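Local coordinates for reticulocyte binding protein (Streptococcus agalactiae COH1, PDB 3FAX) that probably hydrolyses alpha-glucans such as pullulan or glycogen, and binds a sugar built of glucose units in a cleft, at residues 456-461 and 484-489; 514-519 and 565-570. All coordinates share one frame; numbering follows the deposited sequence.

Interaction 1 (456-461 and 484-489). With GLC (alpha-D-glucopyranose), chain B; GLC (alpha-D-glucopyranose), chain C.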
loop_
_atom_site.group_PDB
_atom_site.type_symbol
_atom_site.label_atom_id
_atom_site.label_comp_id
_atom_site.label_asym_id
_atom_site.label_seq_id
_atom_site.Cartn_x
_atom_site.Cartn_y
_atom_site.Cartn_z
ATOM N N PHE A 456 2.110 0.959 3.052
ATOM C CA PHE A 456 1.286 2.154 2.769
ATOM C C PHE A 456 1.247 2.509 1.290
ATOM O O PHE A 456 2.275 2.832 0.692
ATOM C CB PHE A 456 1.807 3.370 3.530
ATOM C CG PHE A 456 1.541 3.319 4.993
ATOM C CD1 PHE A 456 0.381 3.866 5.517
ATOM C CD2 PHE A 456 2.435 2.703 5.855
ATOM C CE1 PHE A 456 0.131 3.819 6.883
ATOM C CE2 PHE A 456 2.193 2.649 7.220
ATOM C CZ PHE A 456 1.044 3.201 7.737
ATOM N N ASP A 457 0.053 2.474 0.716
ATOM C CA ASP A 457 -0.157 2.953 -0.645
ATOM C C ASP A 457 0.061 4.467 -0.681
ATOM O O ASP A 457 -0.337 5.169 0.247
ATOM C CB ASP A 457 -1.578 2.600 -1.109
ATOM C CG ASP A 457 -1.812 2.885 -2.599
ATOM O OD1 ASP A 457 -1.247 2.155 -3.448
ATOM O OD2 ASP A 457 -2.573 3.828 -2.910
ATOM N N MET A 458 0.699 4.951 -1.747
ATOM C CA MET A 458 0.977 6.377 -1.952
ATOM C C MET A 458 1.311 7.032 -0.635
ATOM O O MET A 458 0.621 7.939 -0.201
ATOM C CB MET A 458 -0.219 7.108 -2.577
ATOM C CG MET A 458 -0.698 6.581 -3.912
ATOM S SD MET A 458 0.421 6.828 -5.304
ATOM C CE MET A 458 -0.690 6.365 -6.633
ATOM N N MET A 459 2.364 6.561 0.019
ATOM C CA MET A 459 2.677 7.050 1.350
ATOM C C MET A 459 3.031 8.539 1.333
ATOM O O MET A 459 2.787 9.260 2.303
ATOM C CB MET A 459 3.810 6.249 1.952
ATOM C CG MET A 459 3.904 6.385 3.441
ATOM S SD MET A 459 5.411 5.635 3.988
ATOM C CE MET A 459 4.865 4.053 4.532
ATOM N N GLY A 460 3.589 8.999 0.219
ATOM C CA GLY A 460 3.995 10.388 0.080
ATOM C C GLY A 460 2.838 11.373 0.077
ATOM O O GLY A 460 3.053 12.591 0.115
ATOM N N ASP A 461 1.612 10.860 0.029
ATOM C CA ASP A 461 0.450 11.720 0.183
ATOM C C ASP A 461 0.263 12.193 1.634
ATOM O O ASP A 461 -0.376 13.220 1.871
ATOM C CB ASP A 461 -0.814 11.028 -0.337
ATOM C CG ASP A 461 -1.056 11.284 -1.825
ATOM O OD1 ASP A 461 -0.083 11.598 -2.558
ATOM O OD2 ASP A 461 -2.228 11.171 -2.250
ATOM N N ILE A 484 6.561 -0.628 5.419
ATOM C CA ILE A 484 7.089 -0.063 4.176
ATOM C C ILE A 484 6.007 0.801 3.534
ATOM O O ILE A 484 4.882 0.848 4.026
ATOM C CB ILE A 484 7.605 -1.158 3.213
ATOM C CG1 ILE A 484 6.452 -2.019 2.696
ATOM C CG2 ILE A 484 8.675 -2.026 3.911
ATOM C CD1 ILE A 484 6.899 -3.205 1.859
ATOM N N GLY A 485 6.351 1.505 2.457
ATOM C CA GLY A 485 5.354 2.270 1.707
ATOM C C GLY A 485 5.883 2.853 0.416
ATOM O O GLY A 485 7.089 2.946 0.216
ATOM N N GLU A 486 4.967 3.237 -0.464
ATOM C CA GLU A 486 5.333 3.938 -1.692
ATOM C C GLU A 486 5.656 5.390 -1.346
ATOM O O GLU A 486 4.745 6.161 -1.055
ATOM C CB GLU A 486 4.174 3.933 -2.680
ATOM C CG GLU A 486 3.757 2.602 -3.229
ATOM C CD GLU A 486 2.760 2.771 -4.376
ATOM O OE1 GLU A 486 1.587 3.152 -4.121
ATOM O OE2 GLU A 486 3.161 2.539 -5.538
ATOM N N GLY A 487 6.937 5.758 -1.388
ATOM C CA GLY A 487 7.372 7.120 -1.050
ATOM C C GLY A 487 7.473 8.094 -2.225
ATOM O O GLY A 487 8.322 8.983 -2.222
ATOM N N TRP A 488 6.610 7.952 -3.225
ATOM C CA TRP A 488 6.645 8.856 -4.373
ATOM C C TRP A 488 6.316 10.305 -3.949
ATOM O O TRP A 488 5.373 10.543 -3.193
ATOM C CB TRP A 488 5.660 8.421 -5.458
ATOM C CG TRP A 488 5.514 6.945 -5.697
ATOM C CD1 TRP A 488 4.346 6.255 -5.760
ATOM C CD2 TRP A 488 6.557 5.989 -5.919
ATOM N NE1 TRP A 488 4.587 4.927 -6.000
ATOM C CE2 TRP A 488 5.938 4.737 -6.111
ATOM C CE3 TRP A 488 7.950 6.068 -5.983
ATOM C CZ2 TRP A 488 6.662 3.573 -6.353
ATOM C CZ3 TRP A 488 8.669 4.918 -6.225
ATOM C CH2 TRP A 488 8.024 3.682 -6.409
ATOM N N ARG A 489 7.084 11.266 -4.448
ATOM C CA ARG A 489 6.876 12.685 -4.105
ATOM C C ARG A 489 5.600 13.237 -4.737
ATOM O O ARG A 489 5.638 13.919 -5.768
ATOM C CB ARG A 489 8.069 13.515 -4.549
ATOM C CG ARG A 489 9.357 13.109 -3.885
ATOM C CD ARG A 489 10.535 13.825 -4.488
ATOM N NE ARG A 489 11.785 13.252 -4.010
ATOM C CZ ARG A 489 12.385 12.186 -4.536
ATOM N NH1 ARG A 489 11.872 11.558 -5.589
ATOM N NH2 ARG A 489 13.524 11.750 -4.007
HETATM C C1 GLC B . 7.602 8.215 -9.859
HETATM C C2 GLC B . 7.808 6.719 -9.641
HETATM C C3 GLC B . 6.645 5.930 -10.208
HETATM C C4 GLC B . 5.341 6.470 -9.652
HETATM C C5 GLC B . 5.234 7.959 -9.949
HETATM C C6 GLC B . 3.915 8.510 -9.412
HETATM O O2 GLC B . 8.984 6.278 -10.275
HETATM O O3 GLC B . 6.774 4.569 -9.873
HETATM O O4 GLC B . 4.288 5.786 -10.285
HETATM O O5 GLC B . 6.338 8.621 -9.360
HETATM O O6 GLC B . 3.989 9.905 -9.262
HETATM C C1 GLC C . 3.328 5.204 -9.383
HETATM C C2 GLC C . 3.118 3.737 -9.766
HETATM C C3 GLC C . 2.239 3.556 -11.006
HETATM C C4 GLC C . 1.032 4.483 -11.002
HETATM C C5 GLC C . 1.474 5.913 -10.685
HETATM C C6 GLC C . 0.311 6.901 -10.660
HETATM O O2 GLC C . 4.367 3.123 -9.997
HETATM O O3 GLC C . 1.756 2.235 -11.054
HETATM O O4 GLC C . 0.388 4.380 -12.257
HETATM O O5 GLC C . 2.104 5.911 -9.413
HETATM O O6 GLC C . -0.542 6.611 -9.570
HETATM O O HOH W 1 3.464 8.656 -2.707
#

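Interaction 2 (514-519 and 565-570). With CA (calcium ion), chain F; GLC (alpha-D-glucopyranose), chain B.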
loop_
_atom_site.group_PDB
_atom_site.type_symbol
_atom_site.label_atom_id
_atom_site.label_comp_id
_atom_site.label_asym_id
_atom_site.label_seq_id
_atom_site.Cartn_x
_atom_site.Cartn_y
_atom_site.Cartn_z
ATOM N N GLY A 514 10.414 1.940 5.613
ATOM C CA GLY A 514 11.192 1.843 4.368
ATOM C C GLY A 514 10.381 2.206 3.124
ATOM O O GLY A 514 9.142 2.155 3.143
ATOM N N VAL A 515 11.068 2.554 2.037
ATOM C CA VAL A 515 10.372 2.906 0.793
ATOM C C VAL A 515 10.873 2.165 -0.434
ATOM O O VAL A 515 12.064 1.887 -0.576
ATOM C CB VAL A 515 10.398 4.424 0.506
ATOM C CG1 VAL A 515 9.681 5.184 1.621
ATOM C CG2 VAL A 515 11.826 4.921 0.292
ATOM N N PHE A 516 9.935 1.857 -1.325
ATOM C CA PHE A 516 10.251 1.242 -2.605
ATOM C C PHE A 516 11.278 2.065 -3.364
ATOM O O PHE A 516 11.186 3.293 -3.434
ATOM C CB PHE A 516 8.991 1.078 -3.454
ATOM C CG PHE A 516 8.072 -0.016 -2.977
ATOM C CD1 PHE A 516 8.338 -1.346 -3.290
ATOM C CD2 PHE A 516 6.943 0.285 -2.234
ATOM C CE1 PHE A 516 7.492 -2.366 -2.865
ATOM C CE2 PHE A 516 6.090 -0.717 -1.802
ATOM C CZ PHE A 516 6.367 -2.054 -2.112
ATOM N N SER A 517 12.259 1.357 -3.916
ATOM C CA SER A 517 13.327 1.943 -4.705
ATOM C C SER A 517 12.992 1.822 -6.184
ATOM O O SER A 517 13.231 0.789 -6.796
ATOM C CB SER A 517 14.654 1.234 -4.404
ATOM O OG SER A 517 15.743 1.904 -4.992
ATOM N N ASP A 518 12.425 2.884 -6.752
ATOM C CA ASP A 518 12.177 2.931 -8.193
ATOM C C ASP A 518 13.480 3.075 -8.995
ATOM O O ASP A 518 13.513 2.765 -10.186
ATOM C CB ASP A 518 11.161 4.034 -8.567
ATOM C CG ASP A 518 11.519 5.413 -8.007
ATOM O OD1 ASP A 518 12.135 5.506 -6.921
ATOM O OD2 ASP A 518 11.149 6.412 -8.651
ATOM N N ASP A 519 14.553 3.523 -8.342
ATOM C CA ASP A 519 15.848 3.680 -9.020
ATOM C C ASP A 519 16.425 2.327 -9.424
ATOM O O ASP A 519 16.860 2.149 -10.569
ATOM C CB ASP A 519 16.860 4.427 -8.139
ATOM C CG ASP A 519 17.969 5.067 -8.950
ATOM O OD1 ASP A 519 17.632 5.897 -9.825
ATOM O OD2 ASP A 519 19.164 4.756 -8.721
ATOM N N ASP A 565 16.053 1.600 4.934
ATOM C CA ASP A 565 15.222 2.604 4.263
ATOM C C ASP A 565 14.758 2.169 2.879
ATOM O O ASP A 565 13.840 2.773 2.321
ATOM C CB ASP A 565 15.983 3.920 4.096
ATOM C CG ASP A 565 16.354 4.555 5.407
ATOM O OD1 ASP A 565 15.660 4.310 6.422
ATOM O OD2 ASP A 565 17.337 5.326 5.419
ATOM N N VAL A 566 15.402 1.149 2.315
ATOM C CA VAL A 566 15.202 0.804 0.910
ATOM C C VAL A 566 14.523 -0.552 0.768
ATOM O O VAL A 566 15.016 -1.567 1.255
ATOM C CB VAL A 566 16.546 0.842 0.136
ATOM C CG1 VAL A 566 16.387 0.331 -1.293
ATOM C CG2 VAL A 566 17.102 2.267 0.133
ATOM N N VAL A 567 13.363 -0.538 0.122
ATOM C CA VAL A 567 12.703 -1.746 -0.320
ATOM C C VAL A 567 13.127 -1.974 -1.769
ATOM O O VAL A 567 12.803 -1.177 -2.666
ATOM C CB VAL A 567 11.169 -1.615 -0.212
ATOM C CG1 VAL A 567 10.496 -2.927 -0.609
ATOM C CG2 VAL A 567 10.776 -1.189 1.209
ATOM N N GLN A 568 13.877 -3.050 -1.991
ATOM C CA GLN A 568 14.443 -3.325 -3.305
ATOM C C GLN A 568 13.431 -4.131 -4.106
ATOM O O GLN A 568 12.954 -5.163 -3.633
ATOM C CB GLN A 568 15.758 -4.098 -3.183
ATOM C CG GLN A 568 16.804 -3.475 -2.245
ATOM C CD GLN A 568 17.702 -2.421 -2.901
ATOM O OE1 GLN A 568 18.857 -2.255 -2.504
ATOM N NE2 GLN A 568 17.176 -1.706 -3.889
ATOM N N TYR A 569 13.098 -3.659 -5.308
ATOM C CA TYR A 569 12.157 -4.373 -6.166
ATOM C C TYR A 569 12.323 -4.094 -7.665
ATOM O O TYR A 569 12.905 -3.081 -8.074
ATOM C CB TYR A 569 10.714 -4.095 -5.719
ATOM C CG TYR A 569 10.043 -2.851 -6.296
ATOM C CD1 TYR A 569 10.674 -1.618 -6.300
ATOM C CD2 TYR A 569 8.751 -2.916 -6.792
ATOM C CE1 TYR A 569 10.043 -0.490 -6.807
ATOM C CE2 TYR A 569 8.118 -1.809 -7.293
ATOM C CZ TYR A 569 8.762 -0.596 -7.297
ATOM O OH TYR A 569 8.111 0.499 -7.807
ATOM N N ILE A 570 11.820 -5.028 -8.467
ATOM C CA ILE A 570 11.779 -4.896 -9.923
ATOM C C ILE A 570 10.370 -5.140 -10.490
ATOM O O ILE A 570 10.100 -4.807 -11.648
ATOM C CB ILE A 570 12.799 -5.833 -10.615
ATOM C CG1 ILE A 570 12.713 -7.260 -10.064
ATOM C CG2 ILE A 570 14.202 -5.297 -10.451
ATOM C CD1 ILE A 570 13.644 -8.252 -10.752
HETATM CA CA CA F . 17.014 6.596 7.480
HETATM C C1 GLC B . 7.602 8.215 -9.859
HETATM C C2 GLC B . 7.808 6.719 -9.641
HETATM C C3 GLC B . 6.645 5.930 -10.208
HETATM C C4 GLC B . 5.341 6.470 -9.652
HETATM C C5 GLC B . 5.234 7.959 -9.949
HETATM C C6 GLC B . 3.915 8.510 -9.412
HETATM O O2 GLC B . 8.984 6.278 -10.275
HETATM O O3 GLC B . 6.774 4.569 -9.873
HETATM O O4 GLC B . 4.288 5.786 -10.285
HETATM O O5 GLC B . 6.338 8.621 -9.360
HETATM O O6 GLC B . 3.989 9.905 -9.262
#

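Interaction 1 (456-461 and 484-489)
Phe456 pairs in parallel with Gly485: Phe456 N donates to Ile484 O, and Phe456 O accepts from Glu486 N at 3.0 Å. Beyond this bridge the chains leave the sheet, and Glu486 O takes two weak bonds, from Met459 N and Gly460 N. A water bridges Gly460 N and Trp488 O. The Glu486 side chain, extended beyond CG (chi2 -170°), brings its carboxylate beside that of Asp457, OD1 and OE1 being 3.1 Å apart as two acceptors. Arg455 forms a salt bridge with Asp457 OD1. Met458 N meets Glu486 OE1 on its anti side in a nearly straight bond of 3.1 Å. The indole NE1 of Trp488 reaches Glu486 OE2 from above the carboxylate plane, at 2.8 Å, so both oxygens are held. Glu486 CB lies under one face of the indole and O3 of the chain B glucose over the other, toward the rim, while Met458 SD sits at the indole edge, 4.0 Å from Trp488 CD1, a Met-aromatic contact. Asp457 and Glu486 lie at the ends of the fourth and fifth barrel strands, where alpha-amylase-family enzymes carry the aspartate nucleophile and the glutamate general acid/base, consistent with such roles here. Strand 453-456 is joined to strand 482-485 through helix 464-477, and the pair is flanked in the barrel by strands 385-390 and 513-517, where Met459 packs on Val513.

Interaction 2 (514-519 and 565-570)
Neighbouring parallel strands of a closed eight-stranded barrel meet here, Val515 and Phe516 pairing with Val566 and Val567. Val515 N donates to Asp565 O and Val515 O accepts from Val567 N, both at 2.8 Å and nearly straight. A third bond, from Ser517 N to Val567 O (2.9 Å), carries the ladder to the N-cap position of helix 518-525. Phe516 and Val567 turn to the same face of the sheet and pack on Phe616 of the next strand. The Phe516 CD1 atom touches Val567 CG1 at 3.8 Å and also stands over the centre of the Tyr569 ring. This is an edge-to-face pair, with centroids 4.8 Å apart and planes at 56°. Tyr569 has its CG between the backbone N and carbonyl carbon (chi1 87°), which swings the ring across to segment 514-519, where Ser517 O lies at its edge. Its hydroxyl is hydrogen-bonded to Arg521. On the other face of the sheet, Ser517 CB rests on Val566 CG1, 3.7 Å away. The two ends of the contact serve different ligands. Asp518 OD2 accepts a 2.7 Å bond from O2 of the chain B glucose, while its OD1 is held by Gln504 and Asn557. At the far end, Asp565 binds a calcium ion through both oxygens, OD2 closer at 2.4 Å, in a site completed by Asp561, Asp511 and the carbonyls of Met507 and Thr510. Sugar contacts at the C-terminal ends of parallel strands are characteristic of the (beta/alpha)8 barrel of alpha-amylase-family enzymes.

Interactions 1 and 2, with centres 11 Å apart, are consecutive parts of one barrel: strands 482-485 and 513-517 are neighbours, and a probable hydrogen bond from Gly485 N to Gly514 O (2.9 Å) joins them. Between the ladders, Ile484 CG2 packs against Val567 CG2 at 3.5 Å. Nearer the sugar, Trp488 on its loop meets the start of helix 518-525, its CZ3 lying 3.4 Å from Asp518 CG, and Trp488 CH2 lies 3.5 Å from Tyr569 OH. Both contacts therefore build the same cleft: the indole of interaction 1 lies against a face of the chain B glucose that Asp518 of interaction 2 grips by hydrogen bonding, with Arg521 as a further partner.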